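Local coordinates for embryonic developmental protein tofu-6 (Caenorhabditis elegans, PDB 7OCX) that pairs through its RNA recognition motif domain with that of PID-3 in the PETISCO complex, which acts in piRNA (21U-RNA) biogenesis in the worm, at residues C[15-19]-C[70-74]; C[29-34]-C[45-49]. All blocks are in the same frame, centred on the assembly; numbering follows the deposited sequence.

Contact 1: residues C[15-19]-C[70-74]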
loop_
_atom_site.group_PDB
_atom_site.type_symbol
_atom_site.label_atom_id
_atom_site.label_comp_id
_atom_site.label_asym_id
_atom_site.label_seq_id
_atom_site.Cartn_x
_atom_site.Cartn_y
_atom_site.Cartn_z
ATOM N N LYS C 15 2.685 -12.562 13.206
ATOM C CA LYS C 15 2.395 -12.886 14.591
ATOM C C LYS C 15 0.927 -12.659 14.911
ATOM O O LYS C 15 0.365 -11.609 14.591
ATOM C CB LYS C 15 3.284 -12.017 15.477
ATOM C CG LYS C 15 3.222 -12.357 16.933
ATOM C CD LYS C 15 4.293 -11.622 17.701
ATOM C CE LYS C 15 4.217 -11.982 19.170
ATOM N NZ LYS C 15 5.303 -11.317 19.914
ATOM N N ASP C 16 0.311 -13.671 15.532
ATOM C CA ASP C 16 -1.063 -13.688 16.031
ATOM C C ASP C 16 -2.129 -13.598 14.939
ATOM O O ASP C 16 -3.302 -13.333 15.253
ATOM C CB ASP C 16 -1.282 -12.568 17.054
ATOM C CG ASP C 16 -0.380 -12.703 18.287
ATOM O OD1 ASP C 16 0.039 -13.842 18.599
ATOM O OD2 ASP C 16 -0.096 -11.674 18.945
ATOM N N ALA C 17 -1.778 -13.841 13.682
ATOM C CA ALA C 17 -2.742 -13.761 12.595
ATOM C C ALA C 17 -3.183 -15.129 12.106
ATOM O O ALA C 17 -4.065 -15.207 11.248
ATOM C CB ALA C 17 -2.163 -12.970 11.416
ATOM N N GLY C 18 -2.620 -16.199 12.655
ATOM C CA GLY C 18 -2.863 -17.524 12.134
ATOM C C GLY C 18 -3.522 -18.506 13.078
ATOM O O GLY C 18 -3.443 -18.381 14.307
ATOM N N PHE C 19 -4.149 -19.520 12.485
ATOM C CA PHE C 19 -4.915 -20.505 13.222
ATOM C C PHE C 19 -4.622 -21.912 12.727
ATOM O O PHE C 19 -4.403 -22.135 11.534
ATOM C CB PHE C 19 -6.408 -20.270 13.064
ATOM C CG PHE C 19 -6.857 -18.941 13.525
ATOM C CD1 PHE C 19 -6.961 -18.665 14.877
ATOM C CD2 PHE C 19 -7.167 -17.951 12.611
ATOM C CE1 PHE C 19 -7.377 -17.433 15.296
ATOM C CE2 PHE C 19 -7.593 -16.722 13.024
ATOM C CZ PHE C 19 -7.688 -16.459 14.374
ATOM N N ALA C 70 -7.891 -11.591 12.122
ATOM C CA ALA C 70 -7.833 -12.741 13.017
ATOM C C ALA C 70 -8.591 -12.484 14.308
ATOM O O ALA C 70 -9.165 -13.415 14.887
ATOM C CB ALA C 70 -6.377 -13.087 13.330
ATOM N N ASP C 71 -8.588 -11.237 14.791
ATOM C CA ASP C 71 -9.394 -10.914 15.964
ATOM C C ASP C 71 -10.889 -11.018 15.657
ATOM O O ASP C 71 -11.663 -11.493 16.498
ATOM C CB ASP C 71 -9.053 -9.517 16.499
ATOM C CG ASP C 71 -7.711 -9.476 17.229
ATOM O OD1 ASP C 71 -7.194 -10.552 17.604
ATOM O OD2 ASP C 71 -7.219 -8.373 17.529
ATOM N N GLU C 72 -11.319 -10.581 14.460
ATOM C CA GLU C 72 -12.728 -10.746 14.088
ATOM C C GLU C 72 -13.122 -12.217 14.002
ATOM O O GLU C 72 -14.289 -12.559 14.222
ATOM C CB GLU C 72 -13.045 -10.048 12.758
ATOM C CG GLU C 72 -12.776 -8.540 12.712
ATOM C CD GLU C 72 -14.049 -7.699 12.872
ATOM O OE1 GLU C 72 -13.954 -6.561 13.377
ATOM O OE2 GLU C 72 -15.139 -8.161 12.464
ATOM N N VAL C 73 -12.178 -13.102 13.666
ATOM C CA VAL C 73 -12.432 -14.533 13.799
ATOM C C VAL C 73 -12.595 -14.905 15.264
ATOM O O VAL C 73 -13.607 -15.494 15.664
ATOM C CB VAL C 73 -11.307 -15.353 13.142
ATOM C CG1 VAL C 73 -11.431 -16.819 13.517
ATOM C CG2 VAL C 73 -11.361 -15.192 11.641
ATOM N N ARG C 74 -11.605 -14.558 16.092
ATOM C CA ARG C 74 -11.682 -14.872 17.516
ATOM C C ARG C 74 -12.993 -14.386 18.130
ATOM O O ARG C 74 -13.476 -14.983 19.102
ATOM C CB ARG C 74 -10.465 -14.273 18.243
ATOM C CG ARG C 74 -9.117 -14.899 17.817
ATOM C CD ARG C 74 -7.907 -14.470 18.666
ATOM N NE ARG C 74 -6.695 -15.140 18.210
ATOM C CZ ARG C 74 -5.839 -14.662 17.317
ATOM N NH1 ARG C 74 -5.914 -13.417 16.879
ATOM N NH2 ARG C 74 -4.894 -15.465 16.841
#
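The guanidinium of R74 grips the main-chain carbonyl of D16 end-on, both terminal nitrogens converging on that one oxygen. NH1 reaches D16 O at 3.1 Å in the carbonyl plane, with a C=O...N angle of 158°. NH2 stands at the same 3.1 Å from D16 O but well above that plane, so the two donors are not equivalent. Both nitrogens have second partners: NH1 makes a salt-bridging hydrogen bond to D71 OD1 at 3.2 Å, on the anti side of the carboxylate, and NH2 a salt bridge to D93 OD1; NE too is hydrogen-bonded outside the two segments. This is the RNA recognition motif fold, a four-stranded core sheet with two helices on one face; here helix 67-75 packs against the start of strand 18-25. F19 has CG anti to the carbonyl carbon (chi1 -59°), which sends the ring toward the helix, where CZ sits 3.8 Å above the guanidinium plane of R74, over its centre, the two planes 47° apart. The ring edge faces A70 O, 3.4 Å from F19 CZ, an oxygen already bonded by R74 N. A70 CB and V73 CG1 also pack against the ring, the latter 3.9 Å from F19 CZ. The carboxylate of D16 turns to another subunit, OD2 accepting from N74 of the PID-3 chain, while D71 OD2 pairs with R73 of that chain.

Contact 2: residues C[29-34]-C[45-49]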
loop_
_atom_site.group_PDB
_atom_site.type_symbol
_atom_site.label_atom_id
_atom_site.label_comp_id
_atom_site.label_asym_id
_atom_site.label_seq_id
_atom_site.Cartn_x
_atom_site.Cartn_y
_atom_site.Cartn_z
ATOM N N ASN C 29 -12.402 -28.925 0.347
ATOM C CA ASN C 29 -11.061 -28.702 -0.166
ATOM C C ASN C 29 -10.622 -27.337 0.400
ATOM O O ASN C 29 -11.324 -26.723 1.213
ATOM C CB ASN C 29 -11.089 -28.798 -1.689
ATOM C CG ASN C 29 -11.613 -27.552 -2.360
ATOM O OD1 ASN C 29 -12.198 -26.685 -1.736
ATOM N ND2 ASN C 29 -11.531 -27.543 -3.684
ATOM N N ASP C 30 -9.457 -26.869 -0.027
ATOM C CA ASP C 30 -8.929 -25.641 0.544
ATOM C C ASP C 30 -9.783 -24.432 0.182
ATOM O O ASP C 30 -9.811 -23.455 0.945
ATOM C CB ASP C 30 -7.486 -25.433 0.106
ATOM C CG ASP C 30 -7.299 -25.531 -1.390
ATOM O OD1 ASP C 30 -8.265 -25.888 -2.121
ATOM O OD2 ASP C 30 -6.168 -25.224 -1.833
ATOM N N TRP C 31 -10.478 -24.464 -0.961
ATOM C CA TRP C 31 -11.369 -23.354 -1.283
ATOM C C TRP C 31 -12.584 -23.305 -0.364
ATOM O O TRP C 31 -13.047 -22.215 -0.022
ATOM C CB TRP C 31 -11.812 -23.394 -2.736
ATOM C CG TRP C 31 -10.739 -23.021 -3.675
ATOM C CD1 TRP C 31 -10.013 -23.869 -4.463
ATOM C CD2 TRP C 31 -10.201 -21.705 -3.902
ATOM N NE1 TRP C 31 -9.092 -23.167 -5.193
ATOM C CE2 TRP C 31 -9.174 -21.839 -4.856
ATOM C CE3 TRP C 31 -10.493 -20.429 -3.396
ATOM C CZ2 TRP C 31 -8.454 -20.748 -5.336
ATOM C CZ3 TRP C 31 -9.762 -19.344 -3.850
ATOM C CH2 TRP C 31 -8.744 -19.507 -4.800
ATOM N N ASN C 32 -13.106 -24.455 0.074
ATOM C CA ASN C 32 -14.189 -24.434 1.059
ATOM C C ASN C 32 -13.734 -23.751 2.348
ATOM O O ASN C 32 -14.451 -22.918 2.917
ATOM C CB ASN C 32 -14.644 -25.865 1.350
ATOM C CG ASN C 32 -15.194 -26.549 0.126
ATOM O OD1 ASN C 32 -14.719 -27.618 -0.260
ATOM N ND2 ASN C 32 -16.219 -25.958 -0.479
ATOM N N LEU C 33 -12.550 -24.131 2.832
ATOM C CA LEU C 33 -11.972 -23.547 4.038
ATOM C C LEU C 33 -11.741 -22.051 3.863
ATOM O O LEU C 33 -12.059 -21.243 4.748
ATOM C CB LEU C 33 -10.661 -24.271 4.351
ATOM C CG LEU C 33 -9.945 -23.884 5.642
ATOM C CD1 LEU C 33 -10.830 -24.110 6.851
ATOM C CD2 LEU C 33 -8.650 -24.667 5.775
ATOM N N PHE C 34 -11.178 -21.666 2.721
ATOM C CA PHE C 34 -10.988 -20.249 2.431
ATOM C C PHE C 34 -12.309 -19.487 2.535
ATOM O O PHE C 34 -12.371 -18.398 3.121
ATOM C CB PHE C 34 -10.360 -20.104 1.037
ATOM C CG PHE C 34 -10.491 -18.733 0.454
ATOM C CD1 PHE C 34 -9.589 -17.734 0.790
ATOM C CD2 PHE C 34 -11.520 -18.447 -0.432
ATOM C CE1 PHE C 34 -9.711 -16.462 0.264
ATOM C CE2 PHE C 34 -11.661 -17.180 -0.957
ATOM C CZ PHE C 34 -10.753 -16.177 -0.611
ATOM N N TYR C 45 -3.274 -17.061 3.665
ATOM C CA TYR C 45 -2.952 -18.429 3.284
ATOM C C TYR C 45 -3.947 -19.396 3.896
ATOM O O TYR C 45 -4.459 -19.173 4.987
ATOM C CB TYR C 45 -1.558 -18.891 3.709
ATOM C CG TYR C 45 -1.117 -20.172 3.015
ATOM C CD1 TYR C 45 -1.392 -20.383 1.661
ATOM C CD2 TYR C 45 -0.407 -21.158 3.700
ATOM C CE1 TYR C 45 -0.992 -21.545 1.017
ATOM C CE2 TYR C 45 0.008 -22.319 3.060
ATOM C CZ TYR C 45 -0.288 -22.504 1.720
ATOM O OH TYR C 45 0.125 -23.657 1.092
ATOM N N CYS C 46 -4.117 -20.525 3.218
ATOM C CA CYS C 46 -5.158 -21.481 3.519
ATOM C C CYS C 46 -4.738 -22.841 2.987
ATOM O O CYS C 46 -4.470 -22.963 1.792
ATOM C CB CYS C 46 -6.444 -21.001 2.850
ATOM S SG CYS C 46 -7.802 -21.956 3.194
ATOM N N ARG C 47 -4.702 -23.862 3.844
ATOM C CA ARG C 47 -4.353 -25.175 3.330
ATOM C C ARG C 47 -4.981 -26.263 4.192
ATOM O O ARG C 47 -5.114 -26.125 5.410
ATOM C CB ARG C 47 -2.820 -25.348 3.253
ATOM C CG ARG C 47 -2.335 -26.692 2.688
ATOM C CD ARG C 47 -2.681 -26.930 1.188
ATOM N NE ARG C 47 -1.965 -26.123 0.198
ATOM C CZ ARG C 47 -2.467 -25.091 -0.476
ATOM N NH1 ARG C 47 -3.692 -24.628 -0.242
ATOM N NH2 ARG C 47 -1.726 -24.519 -1.423
ATOM N N VAL C 48 -5.403 -27.328 3.524
ATOM C CA VAL C 48 -5.750 -28.589 4.164
ATOM C C VAL C 48 -4.501 -29.457 4.166
ATOM O O VAL C 48 -3.965 -29.772 3.098
ATOM C CB VAL C 48 -6.894 -29.285 3.413
ATOM C CG1 VAL C 48 -7.097 -30.684 3.957
ATOM C CG2 VAL C 48 -8.150 -28.459 3.524
ATOM N N VAL C 49 -4.039 -29.847 5.355
ATOM C CA VAL C 49 -2.739 -30.478 5.484
ATOM C C VAL C 49 -2.828 -31.982 5.713
ATOM O O VAL C 49 -1.896 -32.695 5.341
ATOM C CB VAL C 49 -1.901 -29.816 6.604
ATOM C CG1 VAL C 49 -1.525 -28.378 6.261
ATOM C CG2 VAL C 49 -2.593 -29.899 7.943
#
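C46 SG is wedged against the first turn of helix 30-38, where it meets main chain and side chains at once: D30 O and F34 N both lie 3.4 Å from it, and L33 CG 3.8 Å. This is the packing of the first helix of the RNA recognition motif on strand 43-51, at one edge of the sheet within this chain, the segments' axes approaching to 7.4 Å at 133° between their directions. The thiol reaches the helix because SG stands anti to its own backbone N (chi1 -176°). L33 also reaches the strand backbone, CD2 resting 3.8 Å from R47 O, while V48 CG2 touches the backbone at the helix start, 4.1 Å from D30 N.

Beside this apolar packing, D30 OD2 forms a salt bridge to R47 NH1 at 3.0 Å. The side chains run alongside each other; the carboxylate and guanidinium planes are 65° apart, and NH1 alone of the guanidinium nitrogens makes the salt bridge to D30. R47 can meet D30 because its chain is bent at chi2 and chi3. D30 OD2 has a further salt bridge to K56 of the PID-3 chain, whose F57 also meets the rings of W31 and F34. Farther out, a capping box fixes the helix start: N32 N donates to N29 OD1, and N29 N returns a 2.7 Å bond to N32 OD1 in the carbonyl plane, on a lone pair.

Overall arrangement
Contacts 1 and 2 each set one of the two helices of the RNA recognition motif against the same antiparallel sheet, 67-75 in contact 1 and 30-38 in contact 2. Their centres are 16 Å apart, on opposite sides of the chain's centre, and their nearest atoms stay about 7 Å apart, so they do not touch. Strand 57-64 lies between strands 43-51 and 18-25 and links them: V62 bonds through its backbone to F19 of contact 1 and is packed by L33 of contact 2. Both also border the PID-3 chain, contact 1 mainly through polar groups, contact 2 through aromatic rings as well as charge, consistent with an interface that spans both helices.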